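Local structure of SusD family protein (Bacteroides uniformis, 7KV1) at residues L98-G110 and R499-A513. The protein probably binds beta-glucan at the bacterial cell surface, as a SusD-family surface glycan-binding protein of a human gut Bacteroides. Residues are numbered along the deposited sequence; the frame is centred on the assembly and turned at random.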
ATOM      1  N   LEU A  98      12.415   6.017 -11.546  1.00 16.88           N
ATOM      2  CA  LEU A  98      11.704   6.430 -10.310  1.00 16.89           C
ATOM      3  C   LEU A  98      12.616   6.157  -9.124  1.00 17.27           C
ATOM      4  O   LEU A  98      12.740   7.019  -8.246  1.00 19.02           O
ATOM      5  CB  LEU A  98      10.384   5.651 -10.213  1.00 17.93           C
ATOM      6  CG  LEU A  98       9.307   6.157 -11.177  1.00 17.19           C
ATOM      7  CD1 LEU A  98       8.272   5.095 -11.468  1.00 18.56           C
ATOM      8  CD2 LEU A  98       8.655   7.425 -10.629  1.00 18.40           C
ATOM      9  N   PHE A  99      13.239   4.987  -9.106  1.00 17.59           N
ATOM     10  CA  PHE A  99      14.134   4.533  -8.025  1.00 17.89           C
ATOM     11  C   PHE A  99      15.259   5.546  -7.832  1.00 17.45           C
ATOM     12  O   PHE A  99      15.664   5.797  -6.677  1.00 17.84           O
ATOM     13  CB  PHE A  99      14.657   3.129  -8.323  1.00 17.29           C
ATOM     14  CG  PHE A  99      15.901   2.759  -7.559  1.00 18.39           C
ATOM     15  CD1 PHE A  99      17.140   3.112  -8.058  1.00 19.23           C
ATOM     16  CD2 PHE A  99      15.839   2.092  -6.355  1.00 18.60           C
ATOM     17  CE1 PHE A  99      18.291   2.780  -7.382  1.00 19.22           C
ATOM     18  CE2 PHE A  99      16.999   1.788  -5.655  1.00 19.01           C
ATOM     19  CZ  PHE A  99      18.214   2.119  -6.181  1.00 17.91           C
ATOM     20  N   ASN A 100      15.736   6.125  -8.923  1.00 18.15           N
ATOM     21  CA  ASN A 100      16.871   7.077  -8.895  1.00 18.07           C
ATOM     22  C   ASN A 100      16.417   8.542  -8.956  1.00 18.97           C
ATOM     23  O   ASN A 100      17.299   9.399  -9.202  1.00 17.09           O
ATOM     24  CB  ASN A 100      17.835   6.750 -10.018  1.00 20.16           C
ATOM     25  CG  ASN A 100      19.219   7.263  -9.705  1.00 20.66           C
ATOM     26  OD1 ASN A 100      19.584   7.401  -8.530  1.00 22.74           O
ATOM     27  ND2 ASN A 100      19.922   7.637 -10.752  1.00 21.47           N
ATOM     28  N   TYR A 101      15.115   8.830  -8.799  1.00 19.40           N
ATOM     29  CA  TYR A 101      14.576  10.229  -8.748  1.00 19.37           C
ATOM     30  C   TYR A 101      14.878  10.959 -10.044  1.00 20.27           C
ATOM     31  O   TYR A 101      15.127  12.185 -10.016  1.00 19.55           O
ATOM     32  CB  TYR A 101      15.120  10.981  -7.528  1.00 18.29           C
ATOM     33  CG  TYR A 101      15.026  10.121  -6.294  1.00 19.02           C
ATOM     34  CD1 TYR A 101      13.846   9.463  -5.966  1.00 17.11           C
ATOM     35  CD2 TYR A 101      16.141   9.852  -5.535  1.00 18.77           C
ATOM     36  CE1 TYR A 101      13.762   8.620  -4.874  1.00 16.28           C
ATOM     37  CE2 TYR A 101      16.067   9.012  -4.439  1.00 19.66           C
ATOM     38  CZ  TYR A 101      14.877   8.396  -4.100  1.00 18.04           C
ATOM     39  OH  TYR A 101      14.883   7.510  -3.052  1.00 17.10           O
ATOM     40  N   GLU A 102      14.764  10.226 -11.155  1.00 22.04           N
ATOM     41  CA  GLU A 102      15.063  10.712 -12.524  1.00 23.85           C
ATOM     42  C   GLU A 102      13.921  10.331 -13.456  1.00 21.23           C
ATOM     43  O   GLU A 102      14.168  10.291 -14.669  1.00 21.65           O
ATOM     44  CB  GLU A 102      16.330  10.084 -13.092  1.00 26.83           C
ATOM     45  CG  GLU A 102      17.573  10.552 -12.440  1.00 33.91           C
ATOM     46  CD  GLU A 102      18.805  10.019 -13.154  1.00 40.58           C
ATOM     47  OE1 GLU A 102      18.660   8.983 -13.856  1.00 35.86           O
ATOM     48  OE2 GLU A 102      19.911  10.642 -12.974  1.00 44.59           O
ATOM     49  N   ALA A 103      12.717  10.111 -12.932  1.00 19.47           N
ATOM     50  CA  ALA A 103      11.525   9.852 -13.769  1.00 19.01           C
ATOM     51  C   ALA A 103      11.277  11.076 -14.648  1.00 20.46           C
ATOM     52  O   ALA A 103      11.741  12.161 -14.332  1.00 23.31           O
ATOM     53  CB  ALA A 103      10.325   9.524 -12.909  1.00 19.48           C
ATOM     54  N   ASN A 104      10.475  10.912 -15.675  1.00 22.32           N
ATOM     55  CA  ASN A 104      10.062  12.019 -16.558  1.00 21.97           C
ATOM     56  C   ASN A 104       8.706  11.652 -17.136  1.00 19.72           C
ATOM     57  O   ASN A 104       8.169  10.565 -16.812  1.00 18.08           O
ATOM     58  CB  ASN A 104      11.120  12.341 -17.626  1.00 20.53           C
ATOM     59  CG  ASN A 104      11.445  11.194 -18.560  1.00 20.54           C
ATOM     60  OD1 ASN A 104      10.575  10.499 -19.062  1.00 21.37           O
ATOM     61  ND2 ASN A 104      12.718  11.020 -18.832  1.00 22.68           N
ATOM     62  N   GLU A 105       8.191  12.513 -17.996  1.00 20.53           N
ATOM     63  CA  GLU A 105       6.825  12.364 -18.560  1.00 22.37           C
ATOM     64  C   GLU A 105       6.760  11.119 -19.443  1.00 21.79           C
ATOM     65  O   GLU A 105       5.641  10.672 -19.704  1.00 20.80           O
ATOM     66  CB  GLU A 105       6.418  13.630 -19.315  1.00 26.98           C
ATOM     67  CG  GLU A 105       7.215  13.883 -20.592  1.00 29.10           C
ATOM     68  CD  GLU A 105       8.509  14.660 -20.446  1.00 37.11           C
ATOM     69  OE1 GLU A 105       9.095  14.661 -19.325  1.00 40.59           O
ATOM     70  OE2 GLU A 105       8.930  15.286 -21.463  1.00 45.38           O
ATOM     71  N   ASN A 106       7.888  10.520 -19.852  1.00 21.34           N
ATOM     72  CA  ASN A 106       7.820   9.258 -20.647  1.00 22.74           C
ATOM     73  C   ASN A 106       8.139   8.037 -19.759  1.00 23.48           C
ATOM     74  O   ASN A 106       8.156   6.900 -20.289  1.00 23.69           O
ATOM     75  CB  ASN A 106       8.716   9.332 -21.904  1.00 24.73           C
ATOM     76  CG  ASN A 106       8.405  10.520 -22.797  1.00 26.96           C
ATOM     77  OD1 ASN A 106       9.267  11.341 -23.077  1.00 30.10           O
ATOM     78  ND2 ASN A 106       7.153  10.723 -23.123  1.00 27.10           N
ATOM     79  N   ASN A 107       8.454   8.234 -18.474  1.00 21.50           N
ATOM     80  CA  ASN A 107       9.020   7.169 -17.599  1.00 22.10           C
ATOM     81  C   ASN A 107       8.488   7.392 -16.178  1.00 22.73           C
ATOM     82  O   ASN A 107       9.217   7.948 -15.329  1.00 22.95           O
ATOM     83  CB  ASN A 107      10.550   7.150 -17.631  1.00 21.75           C
ATOM     84  CG  ASN A 107      11.100   6.665 -18.953  1.00 25.36           C
ATOM     85  OD1 ASN A 107      11.106   5.467 -19.213  1.00 29.22           O
ATOM     86  ND2 ASN A 107      11.510   7.590 -19.803  1.00 23.00           N
ATOM     87  N   THR A 108       7.243   7.002 -15.954  1.00 23.35           N
ATOM     88  CA  THR A 108       6.498   7.249 -14.697  1.00 21.63           C
ATOM     89  C   THR A 108       5.480   6.118 -14.509  1.00 21.52           C
ATOM     90  O   THR A 108       5.600   5.078 -15.188  1.00 22.96           O
ATOM     91  CB  THR A 108       5.934   8.669 -14.750  1.00 22.46           C
ATOM     92  OG1 THR A 108       5.504   9.019 -13.431  1.00 22.37           O
ATOM     93  CG2 THR A 108       4.810   8.780 -15.757  1.00 22.22           C
ATOM     94  N   LEU A 109       4.532   6.270 -13.596  1.00 22.14           N
ATOM     95  CA  LEU A 109       3.481   5.253 -13.324  1.00 22.49           C
ATOM     96  C   LEU A 109       2.148   5.679 -13.968  1.00 23.19           C
ATOM     97  O   LEU A 109       1.129   5.729 -13.286  1.00 22.14           O
ATOM     98  CB  LEU A 109       3.407   5.087 -11.814  1.00 21.64           C
ATOM     99  CG  LEU A 109       4.647   4.472 -11.168  1.00 23.35           C
ATOM    100  CD1 LEU A 109       4.457   4.335  -9.682  1.00 24.94           C
ATOM    101  CD2 LEU A 109       4.968   3.109 -11.767  1.00 23.59           C
ATOM    102  N   GLY A 110       2.147   5.920 -15.273  1.00 24.67           N
ATOM    103  CA  GLY A 110       0.945   6.340 -16.026  1.00 23.66           C
ATOM    104  C   GLY A 110      -0.218   5.380 -15.860  1.00 22.32           C
ATOM    105  O   GLY A 110      -1.373   5.836 -15.798  1.00 23.12           O
ATOM    106  N   ARG A 499      21.581   3.744  -6.862  1.00 20.65           N
ATOM    107  CA  ARG A 499      20.999   5.077  -6.592  1.00 19.64           C
ATOM    108  C   ARG A 499      22.152   6.075  -6.578  1.00 18.24           C
ATOM    109  O   ARG A 499      23.067   5.865  -5.789  1.00 16.50           O
ATOM    110  CB  ARG A 499      20.287   5.131  -5.243  1.00 19.27           C
ATOM    111  CG  ARG A 499      19.598   6.462  -4.998  1.00 19.07           C
ATOM    112  CD  ARG A 499      18.637   6.333  -3.815  1.00 18.61           C
ATOM    113  NE  ARG A 499      17.407   5.736  -4.257  1.00 18.86           N
ATOM    114  CZ  ARG A 499      16.602   4.946  -3.540  1.00 17.98           C
ATOM    115  NH1 ARG A 499      16.928   4.570  -2.310  1.00 19.44           N
ATOM    116  NH2 ARG A 499      15.491   4.503  -4.100  1.00 16.55           N
ATOM    117  N   THR A 500      22.093   7.096  -7.427  1.00 20.32           N
ATOM    118  CA  THR A 500      23.172   8.119  -7.539  1.00 23.02           C
ATOM    119  C   THR A 500      22.630   9.498  -7.157  1.00 25.68           C
ATOM    120  O   THR A 500      23.463  10.378  -7.075  1.00 24.08           O
ATOM    121  CB  THR A 500      23.763   8.194  -8.950  1.00 23.77           C
ATOM    122  OG1 THR A 500      22.681   8.606  -9.785  1.00 23.24           O
ATOM    123  CG2 THR A 500      24.382   6.879  -9.391  1.00 24.14           C
ATOM    124  N   ASN A 501      21.308   9.651  -6.919  1.00 23.07           N
ATOM    125  CA  ASN A 501      20.665  10.923  -6.502  1.00 22.29           C
ATOM    126  C   ASN A 501      20.178  10.756  -5.056  1.00 24.43           C
ATOM    127  O   ASN A 501      19.928   9.593  -4.608  1.00 25.50           O
ATOM    128  CB  ASN A 501      19.590  11.338  -7.514  1.00 21.60           C
ATOM    129  CG  ASN A 501      20.154  11.587  -8.901  1.00 23.24           C
ATOM    130  OD1 ASN A 501      21.103  12.343  -9.067  1.00 23.09           O
ATOM    131  ND2 ASN A 501      19.599  10.934  -9.908  1.00 22.50           N
ATOM    132  N   SER A 502      20.115  11.852  -4.309  1.00 22.97           N
ATOM    133  CA  SER A 502      19.446  11.916  -2.985  1.00 22.91           C
ATOM    134  C   SER A 502      18.016  12.439  -3.160  1.00 23.75           C
ATOM    135  O   SER A 502      17.767  13.318  -4.004  1.00 24.54           O
ATOM    136  CB  SER A 502      20.234  12.744  -2.039  1.00 24.38           C
ATOM    137  OG  SER A 502      21.535  12.199  -1.913  1.00 24.69           O
ATOM    138  N   TRP A 503      17.071  11.878  -2.427  1.00 21.02           N
ATOM    139  CA  TRP A 503      15.676  12.376  -2.448  1.00 19.46           C
ATOM    140  C   TRP A 503      15.615  13.815  -1.920  1.00 18.48           C
ATOM    141  O   TRP A 503      16.203  14.079  -0.858  1.00 19.89           O
ATOM    142  CB  TRP A 503      14.779  11.477  -1.606  1.00 17.78           C
ATOM    143  CG  TRP A 503      13.317  11.778  -1.742  1.00 17.12           C
ATOM    144  CD1 TRP A 503      12.436  11.149  -2.563  1.00 18.87           C
ATOM    145  CD2 TRP A 503      12.564  12.760  -1.020  1.00 16.95           C
ATOM    146  NE1 TRP A 503      11.174  11.650  -2.375  1.00 18.58           N
ATOM    147  CE2 TRP A 503      11.219  12.638  -1.428  1.00 18.14           C
ATOM    148  CE3 TRP A 503      12.880  13.714  -0.045  1.00 18.33           C
ATOM    149  CZ2 TRP A 503      10.191  13.444  -0.922  1.00 18.34           C
ATOM    150  CZ3 TRP A 503      11.865  14.500   0.467  1.00 18.14           C
ATOM    151  CH2 TRP A 503      10.541  14.384   0.020  1.00 19.83           C
ATOM    152  N   THR A 504      14.863  14.674  -2.601  1.00 18.99           N
ATOM    153  CA  THR A 504      14.521  16.054  -2.167  1.00 19.11           C
ATOM    154  C   THR A 504      13.031  16.279  -2.432  1.00 18.70           C
ATOM    155  O   THR A 504      12.400  15.467  -3.113  1.00 20.02           O
ATOM    156  CB  THR A 504      15.386  17.127  -2.843  1.00 19.84           C
ATOM    157  OG1 THR A 504      15.151  17.045  -4.241  1.00 19.99           O
ATOM    158  CG2 THR A 504      16.858  16.950  -2.561  1.00 21.00           C
ATOM    159  N   ALA A 505      12.481  17.327  -1.833  1.00 19.91           N
ATOM    160  CA  ALA A 505      11.029  17.601  -1.769  1.00 20.83           C
ATOM    161  C   ALA A 505      10.415  17.640  -3.162  1.00 19.82           C
ATOM    162  O   ALA A 505       9.254  17.264  -3.320  1.00 19.89           O
ATOM    163  CB  ALA A 505      10.829  18.919  -1.023  1.00 23.44           C
ATOM    164  N   LYS A 506      11.153  18.095  -4.169  1.00 18.71           N
ATOM    165  CA  LYS A 506      10.575  18.164  -5.536  1.00 21.61           C
ATOM    166  C   LYS A 506      10.311  16.757  -6.111  1.00 18.96           C
ATOM    167  O   LYS A 506       9.612  16.673  -7.090  1.00 18.65           O
ATOM    168  CB  LYS A 506      11.488  18.962  -6.458  1.00 23.16           C
ATOM    169  CG  LYS A 506      12.841  18.361  -6.760  1.00 25.93           C
ATOM    170  CD  LYS A 506      13.602  19.290  -7.701  1.00 29.43           C
ATOM    171  CE  LYS A 506      15.005  18.815  -7.976  1.00 32.46           C
ATOM    172  NZ  LYS A 506      15.575  19.629  -9.070  1.00 38.56           N
ATOM    173  N   LYS A 507      10.855  15.703  -5.517  1.00 18.35           N
ATOM    174  CA  LYS A 507      10.650  14.303  -5.971  1.00 19.27           C
ATOM    175  C   LYS A 507       9.389  13.713  -5.321  1.00 18.89           C
ATOM    176  O   LYS A 507       9.076  12.568  -5.602  1.00 20.38           O
ATOM    177  CB  LYS A 507      11.889  13.464  -5.642  1.00 19.33           C
ATOM    178  CG  LYS A 507      13.202  14.013  -6.197  1.00 20.36           C
ATOM    179  CD  LYS A 507      13.177  14.231  -7.701  1.00 21.94           C
ATOM    180  CE  LYS A 507      14.504  14.713  -8.286  1.00 21.20           C
ATOM    181  NZ  LYS A 507      14.396  14.825  -9.759  1.00 20.14           N
ATOM    182  N   LYS A 508       8.711  14.458  -4.454  1.00 20.12           N
ATOM    183  CA  LYS A 508       7.526  13.983  -3.706  1.00 19.46           C
ATOM    184  C   LYS A 508       6.334  13.685  -4.605  1.00 18.72           C
ATOM    185  O   LYS A 508       5.531  12.825  -4.223  1.00 17.26           O
ATOM    186  CB  LYS A 508       7.093  15.040  -2.693  1.00 22.29           C
ATOM    187  CG  LYS A 508       6.001  14.572  -1.752  1.00 21.54           C
ATOM    188  CD  LYS A 508       5.913  15.418  -0.487  1.00 20.87           C
ATOM    189  CE  LYS A 508       4.751  14.983   0.370  1.00 21.44           C
ATOM    190  NZ  LYS A 508       4.747  15.691   1.680  1.00 21.17           N
ATOM    191  N   TYR A 509       6.199  14.364  -5.734  1.00 17.49           N
ATOM    192  CA  TYR A 509       5.096  14.159  -6.709  1.00 18.18           C
ATOM    193  C   TYR A 509       5.734  13.749  -8.032  1.00 18.00           C
ATOM    194  O   TYR A 509       6.476  14.552  -8.599  1.00 17.51           O
ATOM    195  CB  TYR A 509       4.244  15.424  -6.827  1.00 18.84           C
ATOM    196  CG  TYR A 509       3.798  15.941  -5.484  1.00 20.43           C
ATOM    197  CD1 TYR A 509       2.989  15.160  -4.676  1.00 22.18           C
ATOM    198  CD2 TYR A 509       4.199  17.171  -5.010  1.00 22.47           C
ATOM    199  CE1 TYR A 509       2.576  15.591  -3.430  1.00 21.14           C
ATOM    200  CE2 TYR A 509       3.815  17.609  -3.757  1.00 24.28           C
ATOM    201  CZ  TYR A 509       2.975  16.831  -2.981  1.00 23.11           C
ATOM    202  OH  TYR A 509       2.606  17.239  -1.725  1.00 21.58           O
ATOM    203  N   ILE A 510       5.510  12.512  -8.464  1.00 19.34           N
ATOM    204  CA  ILE A 510       6.185  11.970  -9.676  1.00 19.01           C
ATOM    205  C   ILE A 510       5.588  12.641 -10.916  1.00 19.01           C
ATOM    206  O   ILE A 510       4.493  13.198 -10.894  1.00 17.75           O
ATOM    207  CB  ILE A 510       6.099  10.432  -9.700  1.00 19.07           C
ATOM    208  CG1 ILE A 510       4.668   9.968  -9.959  1.00 19.13           C
ATOM    209  CG2 ILE A 510       6.674   9.874  -8.407  1.00 19.81           C
ATOM    210  CD1 ILE A 510       4.512   8.494 -10.100  1.00 19.29           C
ATOM    211  N   PRO A 511       6.294  12.591 -12.060  1.00 20.51           N
ATOM    212  CA  PRO A 511       5.756  13.144 -13.310  1.00 19.67           C
ATOM    213  C   PRO A 511       4.391  12.558 -13.727  1.00 18.03           C
ATOM    214  O   PRO A 511       4.162  11.363 -13.623  1.00 18.58           O
ATOM    215  CB  PRO A 511       6.848  12.780 -14.337  1.00 19.47           C
ATOM    216  CG  PRO A 511       8.098  12.655 -13.497  1.00 20.13           C
ATOM    217  CD  PRO A 511       7.617  11.994 -12.219  1.00 19.59           C
ATOM    218  N   ILE A 512       3.531  13.422 -14.261  1.00 17.03           N
ATOM    219  CA  ILE A 512       2.299  13.032 -15.000  1.00 18.41           C
ATOM    220  C   ILE A 512       2.753  12.555 -16.388  1.00 20.06           C
ATOM    221  O   ILE A 512       3.695  13.178 -16.962  1.00 19.61           O
ATOM    222  CB  ILE A 512       1.331  14.219 -15.039  1.00 19.34           C
ATOM    223  CG1 ILE A 512       0.937  14.658 -13.614  1.00 19.84           C
ATOM    224  CG2 ILE A 512       0.111  13.906 -15.868  1.00 19.01           C
ATOM    225  CD1 ILE A 512       0.189  15.983 -13.572  1.00 21.61           C
ATOM    226  N   ALA A 513       2.130  11.497 -16.904  1.00 20.39           N
ATOM    227  CA  ALA A 513       2.500  10.874 -18.193  1.00 21.75           C
ATOM    228  C   ALA A 513       2.194  11.848 -19.336  1.00 24.63           C
ATOM    229  O   ALA A 513       1.155  12.525 -19.314  1.00 22.68           O
ATOM    230  CB  ALA A 513       1.818   9.549 -18.376  1.00 22.55           C
TER
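Arg499 leaves its backbone with CG anti to N (chi1 -176°) and bends at chi3 (-81°), which lays its guanidinium between Phe99 and Tyr101. One face lies on the Phe99 ring, a stacked cation-pi contact with CZ 4.2 Å from the ring centroid; the hydroxyl oxygen of Tyr101 sits over the centre of the other. In the guanidinium plane, NE and NH2 both grip Phe99 O, the NH2 bond (2.9 Å) using a carbonyl lone pair. NH1 goes to Gly79 O, and Tyr101 OH bonds to Met78 O. The helix ending at Phe99 closes in a Schellman motif, with Tyr101 as the C' residue at positive phi. Trp503 turns the edge of its five-membered ring to the Tyr101 face, a T-shaped pair with planes at 87°, and adds its CB as a CH-pi contact. The Asn100 amide serves both ways: OD1 accepts Thr500 N (2.8 Å) and the longer bond from Asn501 N from opposite faces of its plane, while ND2 gives to Thr500 OG1. Asn501 ND2 in turn bonds almost straight to Asn100 O (2.9 Å) and meets Glu102 OE2 from above the carboxylate plane. Lys507 packs CG and CD on Tyr101 CB and ends with NZ 2.8 Å from Tyr101 O; Tyr528 O, one residue before the C-terminus, is a second partner of NZ. Farther along, Pro511 rests CD on Ala103 CB and CB on the Asn104 backbone, where an Asx turn begins. Beside it Thr108 OG1 donates to Pro511 O (2.7 Å), and Ile510 CD1 touches Leu109 CB. The helix-ending loop is thus held through three successive main-chain oxygens, Phe99 to Tyr101, and the side chains of Asn100, Glu102 and Thr108; the positive charges of Arg499 at Phe99 O, in the last helical residue, and Lys507 at Tyr101 O just beyond probably offset the partial negative charge at this helix end.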